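Long-range contact in RNA-dependent RNA polymerase (Toscana virus, PDB 6QW0), which probably cleaves capped host RNAs through its manganese-binding, cap-snatching endonuclease domain to supply primers for viral transcription: residues Leu165-Ser177 and Asn187-Ile199. Sequence-based numbering, arbitrary orientation.
Sequences LYIIAVHFNGVVS and NEIVFRFRLARDI. With SO4 (sulfate ion), chain E; SO4 (sulfate ion), chain F.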
ATOM      1  N   LEU A 165      11.662  -4.784   2.795  1.00 18.98           N
ATOM      2  CA  LEU A 165      10.566  -4.012   3.378  1.00 21.18           C
ATOM      3  C   LEU A 165      10.335  -2.764   2.535  1.00 20.78           C
ATOM      4  O   LEU A 165      11.235  -1.927   2.410  1.00 19.69           O
ATOM      5  CB  LEU A 165      10.871  -3.616   4.823  1.00 22.84           C
ATOM      6  CG  LEU A 165       9.892  -2.669   5.523  1.00 20.89           C
ATOM      7  CD1 LEU A 165       8.486  -3.267   5.591  1.00 22.98           C
ATOM      8  CD2 LEU A 165      10.397  -2.336   6.930  1.00 23.94           C
ATOM      9  N   TYR A 166       9.125  -2.626   1.987  1.00 17.85           N
ATOM     10  CA  TYR A 166       8.785  -1.511   1.108  1.00 18.85           C
ATOM     11  C   TYR A 166       7.637  -0.708   1.703  1.00 20.39           C
ATOM     12  O   TYR A 166       6.710  -1.275   2.293  1.00 20.28           O
ATOM     13  CB  TYR A 166       8.390  -1.995  -0.294  1.00 20.98           C
ATOM     14  CG  TYR A 166       9.544  -2.470  -1.143  1.00 19.22           C
ATOM     15  CD1 TYR A 166      10.483  -1.563  -1.650  1.00 20.19           C
ATOM     16  CD2 TYR A 166       9.710  -3.833  -1.422  1.00 20.43           C
ATOM     17  CE1 TYR A 166      11.539  -1.990  -2.439  1.00 21.95           C
ATOM     18  CE2 TYR A 166      10.767  -4.276  -2.200  1.00 22.31           C
ATOM     19  CZ  TYR A 166      11.686  -3.356  -2.690  1.00 22.66           C
ATOM     20  OH  TYR A 166      12.734  -3.782  -3.474  1.00 24.65           O
ATOM     21  N   ILE A 167       7.686   0.611   1.504  1.00 20.15           N
ATOM     22  CA  ILE A 167       6.688   1.545   2.028  1.00 20.21           C
ATOM     23  C   ILE A 167       6.205   2.419   0.887  1.00 19.76           C
ATOM     24  O   ILE A 167       7.009   2.829   0.048  1.00 20.60           O
ATOM     25  CB  ILE A 167       7.268   2.456   3.129  1.00 21.88           C
ATOM     26  CG1 ILE A 167       8.022   1.642   4.188  1.00 22.88           C
ATOM     27  CG2 ILE A 167       6.174   3.311   3.749  1.00 23.92           C
ATOM     28  CD1 ILE A 167       7.151   0.755   5.059  1.00 22.76           C
ATOM     29  N   ILE A 168       4.904   2.715   0.862  1.00 19.69           N
ATOM     30  CA  ILE A 168       4.361   3.787   0.023  1.00 19.41           C
ATOM     31  C   ILE A 168       3.575   4.736   0.922  1.00 22.85           C
ATOM     32  O   ILE A 168       2.566   4.330   1.514  1.00 20.40           O
ATOM     33  CB  ILE A 168       3.447   3.264  -1.105  1.00 21.69           C
ATOM     34  CG1 ILE A 168       4.115   2.121  -1.873  1.00 23.39           C
ATOM     35  CG2 ILE A 168       3.098   4.398  -2.055  1.00 23.47           C
ATOM     36  CD1 ILE A 168       3.200   1.488  -2.927  1.00 28.35           C
ATOM     37  N   ALA A 169       4.015   5.998   1.002  1.00 22.26           N
ATOM     38  CA  ALA A 169       3.318   7.042   1.758  1.00 24.45           C
ATOM     39  C   ALA A 169       2.827   8.120   0.795  1.00 22.49           C
ATOM     40  O   ALA A 169       3.640   8.759   0.121  1.00 24.74           O
ATOM     41  CB  ALA A 169       4.240   7.668   2.808  1.00 25.39           C
ATOM     42  N   VAL A 170       1.497   8.328   0.722  1.00 19.77           N
ATOM     43  CA  VAL A 170       0.928   9.285  -0.228  1.00 20.72           C
ATOM     44  C   VAL A 170       0.580  10.584   0.488  1.00 21.32           C
ATOM     45  O   VAL A 170       0.151  10.578   1.648  1.00 24.12           O
ATOM     46  CB  VAL A 170      -0.310   8.697  -0.943  1.00 21.01           C
ATOM     47  CG1 VAL A 170      -1.424   8.432   0.049  1.00 25.11           C
ATOM     48  CG2 VAL A 170      -0.778   9.630  -2.064  1.00 26.12           C
ATOM     49  N   HIS A 171       0.798  11.704  -0.200  1.00 24.61           N
ATOM     50  CA  HIS A 171       0.275  13.005   0.198  1.00 26.09           C
ATOM     51  C   HIS A 171      -0.380  13.648  -1.024  1.00 24.38           C
ATOM     52  O   HIS A 171      -0.361  13.101  -2.129  1.00 24.07           O
ATOM     53  CB  HIS A 171       1.374  13.886   0.816  1.00 25.14           C
ATOM     54  CG  HIS A 171       2.523  14.168  -0.101  1.00 26.00           C
ATOM     55  ND1 HIS A 171       2.637  15.347  -0.810  1.00 29.94           N
ATOM     56  CD2 HIS A 171       3.620  13.433  -0.413  1.00 23.23           C
ATOM     57  CE1 HIS A 171       3.745  15.320  -1.530  1.00 27.17           C
ATOM     58  NE2 HIS A 171       4.361  14.170  -1.304  1.00 25.72           N
ATOM     59  N   PHE A 172      -0.974  14.832  -0.827  1.00 26.09           N
ATOM     60  CA  PHE A 172      -1.769  15.433  -1.891  1.00 26.34           C
ATOM     61  C   PHE A 172      -0.954  15.688  -3.154  1.00 23.08           C
ATOM     62  O   PHE A 172      -1.502  15.662  -4.263  1.00 24.94           O
ATOM     63  CB  PHE A 172      -2.399  16.736  -1.392  1.00 26.52           C
ATOM     64  CG  PHE A 172      -3.441  17.299  -2.331  1.00 28.85           C
ATOM     65  CD1 PHE A 172      -4.766  16.911  -2.215  1.00 31.36           C
ATOM     66  CD2 PHE A 172      -3.090  18.200  -3.330  1.00 33.67           C
ATOM     67  CE1 PHE A 172      -5.733  17.419  -3.075  1.00 31.58           C
ATOM     68  CE2 PHE A 172      -4.051  18.713  -4.199  1.00 33.76           C
ATOM     69  CZ  PHE A 172      -5.373  18.311  -4.070  1.00 33.08           C
ATOM     70  N   ASN A 173       0.357  15.912  -3.017  1.00 24.88           N
ATOM     71  CA  ASN A 173       1.186  16.285  -4.157  1.00 27.73           C
ATOM     72  C   ASN A 173       2.275  15.264  -4.474  1.00 24.42           C
ATOM     73  O   ASN A 173       3.215  15.585  -5.194  1.00 26.41           O
ATOM     74  CB  ASN A 173       1.816  17.659  -3.922  1.00 31.38           C
ATOM     75  CG  ASN A 173       0.790  18.774  -3.939  1.00 31.11           C
ATOM     76  OD1 ASN A 173       0.042  18.917  -4.897  1.00 35.39           O
ATOM     77  ND2 ASN A 173       0.745  19.552  -2.870  1.00 37.35           N
ATOM     78  N   GLY A 174       2.182  14.038  -3.972  1.00 23.99           N
ATOM     79  CA  GLY A 174       3.217  13.093  -4.355  1.00 27.84           C
ATOM     80  C   GLY A 174       3.221  11.869  -3.459  1.00 25.20           C
ATOM     81  O   GLY A 174       2.262  11.599  -2.750  1.00 22.97           O
ATOM     82  N   VAL A 175       4.343  11.153  -3.510  1.00 21.61           N
ATOM     83  CA  VAL A 175       4.522   9.880  -2.827  1.00 20.32           C
ATOM     84  C   VAL A 175       5.938   9.827  -2.291  1.00 22.09           C
ATOM     85  O   VAL A 175       6.873  10.259  -2.969  1.00 23.93           O
ATOM     86  CB  VAL A 175       4.268   8.707  -3.803  1.00 24.51           C
ATOM     87  CG1 VAL A 175       4.802   7.408  -3.257  1.00 24.62           C
ATOM     88  CG2 VAL A 175       2.781   8.588  -4.134  1.00 25.37           C
ATOM     89  N   VAL A 176       6.101   9.309  -1.074  1.00 21.11           N
ATOM     90  CA  VAL A 176       7.406   8.907  -0.560  1.00 19.95           C
ATOM     91  C   VAL A 176       7.422   7.386  -0.534  1.00 21.91           C
ATOM     92  O   VAL A 176       6.571   6.765   0.111  1.00 21.91           O
ATOM     93  CB  VAL A 176       7.680   9.489   0.831  1.00 21.81           C
ATOM     94  CG1 VAL A 176       9.034   9.005   1.341  1.00 25.83           C
ATOM     95  CG2 VAL A 176       7.653  11.016   0.757  1.00 22.97           C
ATOM     96  N   SER A 177       8.378   6.789  -1.246  1.00 21.34           N
ATOM     97  CA  SER A 177       8.403   5.331  -1.365  1.00 18.77           C
ATOM     98  C   SER A 177       9.822   4.880  -1.663  1.00 20.15           C
ATOM     99  O   SER A 177      10.592   5.601  -2.297  1.00 20.63           O
ATOM    100  CB  SER A 177       7.467   4.842  -2.484  1.00 21.51           C
ATOM    101  OG  SER A 177       7.439   3.415  -2.539  1.00 21.08           O
ATOM    102  N   ASN A 187       1.253   9.054 -10.163  1.00 22.56           N
ATOM    103  CA  ASN A 187       0.023   9.789 -10.448  1.00 25.15           C
ATOM    104  C   ASN A 187      -1.226   8.979 -10.117  1.00 25.32           C
ATOM    105  O   ASN A 187      -2.234   9.545  -9.679  1.00 24.76           O
ATOM    106  CB  ASN A 187       0.009  10.221 -11.915  1.00 24.39           C
ATOM    107  CG  ASN A 187       0.922  11.397 -12.182  1.00 25.48           C
ATOM    108  OD1 ASN A 187       1.433  12.033 -11.257  1.00 25.94           O
ATOM    109  ND2 ASN A 187       1.123  11.703 -13.460  1.00 29.92           N
ATOM    110  N   GLU A 188      -1.208   7.660 -10.344  1.00 19.99           N
ATOM    111  CA  GLU A 188      -2.403   6.870 -10.044  1.00 22.11           C
ATOM    112  C   GLU A 188      -2.672   6.828  -8.544  1.00 21.99           C
ATOM    113  O   GLU A 188      -3.811   6.993  -8.102  1.00 22.94           O
ATOM    114  CB  GLU A 188      -2.268   5.456 -10.616  1.00 24.72           C
ATOM    115  CG  GLU A 188      -3.589   4.678 -10.662  1.00 22.84           C
ATOM    116  CD  GLU A 188      -4.541   5.192 -11.741  1.00 25.57           C
ATOM    117  OE1 GLU A 188      -4.104   5.994 -12.593  1.00 27.97           O
ATOM    118  OE2 GLU A 188      -5.721   4.805 -11.713  1.00 25.94           O
ATOM    119  N   ILE A 189      -1.621   6.639  -7.741  1.00 21.98           N
ATOM    120  CA  ILE A 189      -1.778   6.667  -6.292  1.00 22.48           C
ATOM    121  C   ILE A 189      -2.296   8.028  -5.830  1.00 23.18           C
ATOM    122  O   ILE A 189      -3.263   8.116  -5.064  1.00 24.26           O
ATOM    123  CB  ILE A 189      -0.446   6.299  -5.613  1.00 21.25           C
ATOM    124  CG1 ILE A 189      -0.120   4.820  -5.891  1.00 24.05           C
ATOM    125  CG2 ILE A 189      -0.503   6.577  -4.115  1.00 24.00           C
ATOM    126  CD1 ILE A 189       1.379   4.501  -5.853  1.00 22.93           C
ATOM    127  N   VAL A 190      -1.650   9.107  -6.277  1.00 22.96           N
ATOM    128  CA  VAL A 190      -2.062  10.444  -5.856  1.00 22.43           C
ATOM    129  C   VAL A 190      -3.471  10.761  -6.355  1.00 21.01           C
ATOM    130  O   VAL A 190      -4.303  11.278  -5.602  1.00 22.99           O
ATOM    131  CB  VAL A 190      -1.041  11.493  -6.331  1.00 19.97           C
ATOM    132  CG1 VAL A 190      -1.530  12.907  -5.988  1.00 22.77           C
ATOM    133  CG2 VAL A 190       0.321  11.248  -5.693  1.00 23.03           C
ATOM    134  N   PHE A 191      -3.766  10.435  -7.610  1.00 19.78           N
ATOM    135  CA  PHE A 191      -5.107  10.686  -8.149  1.00 20.11           C
ATOM    136  C   PHE A 191      -6.186   9.985  -7.320  1.00 23.37           C
ATOM    137  O   PHE A 191      -7.223  10.574  -6.991  1.00 24.23           O
ATOM    138  CB  PHE A 191      -5.156  10.236  -9.607  1.00 22.40           C
ATOM    139  CG  PHE A 191      -6.414  10.635 -10.329  1.00 20.56           C
ATOM    140  CD1 PHE A 191      -7.530   9.810 -10.305  1.00 23.93           C
ATOM    141  CD2 PHE A 191      -6.479  11.823 -11.039  1.00 24.33           C
ATOM    142  CE1 PHE A 191      -8.691  10.156 -10.971  1.00 23.77           C
ATOM    143  CE2 PHE A 191      -7.644  12.180 -11.712  1.00 24.67           C
ATOM    144  CZ  PHE A 191      -8.745  11.350 -11.681  1.00 25.05           C
ATOM    145  N   ARG A 192      -5.968   8.710  -6.985  1.00 20.93           N
ATOM    146  CA  ARG A 192      -6.941   7.977  -6.181  1.00 22.15           C
ATOM    147  C   ARG A 192      -7.049   8.549  -4.770  1.00 20.90           C
ATOM    148  O   ARG A 192      -8.144   8.565  -4.189  1.00 23.15           O
ATOM    149  CB  ARG A 192      -6.560   6.487  -6.127  1.00 22.93           C
ATOM    150  CG  ARG A 192      -6.677   5.771  -7.477  1.00 25.13           C
ATOM    151  CD  ARG A 192      -6.330   4.254  -7.360  1.00 21.61           C
ATOM    152  NE  ARG A 192      -7.239   3.548  -6.461  1.00 23.22           N
ATOM    153  CZ  ARG A 192      -8.175   2.686  -6.849  1.00 23.50           C
ATOM    154  NH1 ARG A 192      -8.335   2.394  -8.138  1.00 23.64           N
ATOM    155  NH2 ARG A 192      -8.962   2.120  -5.948  1.00 24.55           N
ATOM    156  N   PHE A 193      -5.922   9.000  -4.194  1.00 21.89           N
ATOM    157  CA  PHE A 193      -5.942   9.600  -2.860  1.00 21.09           C
ATOM    158  C   PHE A 193      -6.763  10.882  -2.860  1.00 22.63           C
ATOM    159  O   PHE A 193      -7.581  11.100  -1.960  1.00 24.50           O
ATOM    160  CB  PHE A 193      -4.508   9.869  -2.375  1.00 21.70           C
ATOM    161  CG  PHE A 193      -4.412  10.471  -0.996  1.00 24.66           C
ATOM    162  CD1 PHE A 193      -5.021   9.865   0.098  1.00 22.54           C
ATOM    163  CD2 PHE A 193      -3.664  11.626  -0.783  1.00 27.07           C
ATOM    164  CE1 PHE A 193      -4.909  10.409   1.370  1.00 23.30           C
ATOM    165  CE2 PHE A 193      -3.542  12.171   0.493  1.00 27.41           C
ATOM    166  CZ  PHE A 193      -4.160  11.567   1.565  1.00 28.27           C
ATOM    167  N   ARG A 194      -6.568  11.726  -3.873  1.00 24.07           N
ATOM    168  CA  ARG A 194      -7.307  12.984  -3.934  1.00 24.71           C
ATOM    169  C   ARG A 194      -8.803  12.728  -4.033  1.00 26.29           C
ATOM    170  O   ARG A 194      -9.605  13.392  -3.361  1.00 24.69           O
ATOM    171  CB  ARG A 194      -6.829  13.812  -5.120  1.00 23.46           C
ATOM    172  CG  ARG A 194      -5.399  14.320  -4.973  1.00 25.69           C
ATOM    173  CD  ARG A 194      -4.995  15.081  -6.212  1.00 26.24           C
ATOM    174  NE  ARG A 194      -3.698  15.726  -6.063  1.00 24.74           N
ATOM    175  CZ  ARG A 194      -3.167  16.538  -6.971  1.00 28.50           C
ATOM    176  NH1 ARG A 194      -3.828  16.802  -8.097  1.00 31.75           N
ATOM    177  NH2 ARG A 194      -1.978  17.082  -6.756  1.00 28.38           N
ATOM    178  N   LEU A 195      -9.194  11.756  -4.852  1.00 23.96           N
ATOM    179  CA  LEU A 195     -10.608  11.430  -4.983  1.00 23.83           C
ATOM    180  C   LEU A 195     -11.151  10.841  -3.690  1.00 23.77           C
ATOM    181  O   LEU A 195     -12.279  11.144  -3.281  1.00 26.59           O
ATOM    182  CB  LEU A 195     -10.809  10.466  -6.152  1.00 24.74           C
ATOM    183  CG  LEU A 195     -12.253  10.026  -6.363  1.00 26.34           C
ATOM    184  CD1 LEU A 195     -13.136  11.247  -6.664  1.00 26.31           C
ATOM    185  CD2 LEU A 195     -12.329   9.009  -7.488  1.00 26.03           C
ATOM    186  N   ALA A 196     -10.350  10.001  -3.024  1.00 23.26           N
ATOM    187  CA  ALA A 196     -10.771   9.419  -1.755  1.00 24.86           C
ATOM    188  C   ALA A 196     -11.002  10.491  -0.703  1.00 28.02           C
ATOM    189  O   ALA A 196     -11.948  10.395   0.088  1.00 27.26           O
ATOM    190  CB  ALA A 196      -9.738   8.401  -1.278  1.00 24.12           C
ATOM    191  N   ARG A 197     -10.154  11.528  -0.685  1.00 24.86           N
ATOM    192  CA  ARG A 197     -10.356  12.634   0.248  1.00 26.99           C
ATOM    193  C   ARG A 197     -11.654  13.373  -0.047  1.00 26.76           C
ATOM    194  O   ARG A 197     -12.376  13.758   0.880  1.00 29.30           O
ATOM    195  CB  ARG A 197      -9.179  13.603   0.184  1.00 25.40           C
ATOM    196  CG  ARG A 197      -7.914  13.075   0.842  1.00 24.22           C
ATOM    197  CD  ARG A 197      -6.709  13.909   0.473  1.00 31.03           C
ATOM    198  NE  ARG A 197      -6.859  15.318   0.837  1.00 35.38           N
ATOM    199  CZ  ARG A 197      -5.857  16.089   1.256  1.00 43.45           C
ATOM    200  NH1 ARG A 197      -4.635  15.586   1.380  1.00 35.15           N
ATOM    201  NH2 ARG A 197      -6.074  17.364   1.553  1.00 46.26           N
ATOM    202  N   ASP A 198     -11.956  13.598  -1.330  1.00 25.78           N
ATOM    203  CA  ASP A 198     -13.207  14.268  -1.691  1.00 27.14           C
ATOM    204  C   ASP A 198     -14.406  13.453  -1.227  1.00 30.06           C
ATOM    205  O   ASP A 198     -15.355  13.992  -0.643  1.00 29.41           O
ATOM    206  CB  ASP A 198     -13.281  14.491  -3.202  1.00 27.77           C
ATOM    207  CG  ASP A 198     -12.393  15.630  -3.687  1.00 36.18           C
ATOM    208  OD1 ASP A 198     -11.997  16.494  -2.876  1.00 36.15           O
ATOM    209  OD2 ASP A 198     -12.093  15.659  -4.902  1.00 38.37           O
ATOM    210  N   ILE A 199     -14.377  12.143  -1.483  1.00 26.40           N
ATOM    211  CA  ILE A 199     -15.494  11.282  -1.105  1.00 27.14           C
ATOM    212  C   ILE A 199     -15.610  11.205   0.407  1.00 30.16           C
ATOM    213  O   ILE A 199     -16.710  11.284   0.966  1.00 30.27           O
ATOM    214  CB  ILE A 199     -15.323   9.886  -1.733  1.00 26.58           C
ATOM    215  CG1 ILE A 199     -15.463   9.968  -3.253  1.00 28.41           C
ATOM    216  CG2 ILE A 199     -16.330   8.893  -1.146  1.00 32.66           C
ATOM    217  CD1 ILE A 199     -15.030   8.697  -3.971  1.00 28.87           C
TER
HETATM  218  S   SO4 E 303       0.100  18.069  -9.773  1.00 42.63           S
HETATM  219  O1  SO4 E 303      -0.003  18.363 -11.194  1.00 46.70           O
HETATM  220  O2  SO4 E 303      -1.042  18.635  -9.062  1.00 48.29           O
HETATM  221  O3  SO4 E 303       1.343  18.640  -9.252  1.00 51.66           O
HETATM  222  O4  SO4 E 303       0.111  16.623  -9.608  1.00 34.43           O
HETATM  223  S   SO4 F 304       4.636  19.966  -0.683  1.00 61.27           S
HETATM  224  O1  SO4 F 304       3.274  19.437  -0.696  1.00 61.75           O
HETATM  225  O2  SO4 F 304       5.255  19.738  -1.986  1.00 58.63           O
HETATM  226  O3  SO4 F 304       5.412  19.292   0.349  1.00 53.84           O
HETATM  227  O4  SO4 F 304       4.587  21.398  -0.396  1.00 65.41           O
HETATM  228  O   HOH W   1      -1.748  15.376   1.873  1.00 28.84           O
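The β-hairpin of strands 163-171 and 174-177, part of the mixed sheet of this PD-(D/E)XK-type endonuclease, packs its turn and the inward residues of both strands against helix 183-203. F172, in the type I turn H171-G174, meets R194 and R197 of the helix. The F172 carbonyl O accepts two hydrogen bonds from R194, from NE at 2.8 Å and from NH2 at 2.9 Å, a side-on grip on one atom. F172 O lies in the guanidinium plane. The same guanidinium stacks on the F172 ring, planes 19° apart, with NE over the ring centre. R194 CG also lies over that ring face, a CH-pi contact, and the extended chain beyond it carries NE and the guanidinium across the ring. F172 CD1 lies 3.7 Å from R197 CZ, over the face of that guanidinium. Deeper in, V170 CG1 sits over one face of the F193 ring, 3.9 Å from its centroid; R197 CD covers the opposite face. With chi1 at 64°, V170 has CG2 anti to its backbone N, and this methyl meets I189 CG2 at 3.7 Å. V175 CG2 touches I189 CG2 and V190 CG2. R194 NH2 also donates to O2 of the chain E sulfate, probably from the crystallisation liquor. The in-plane grip and the flat stack together should hold the R194 guanidinium in one orientation, at the edge of an apolar core.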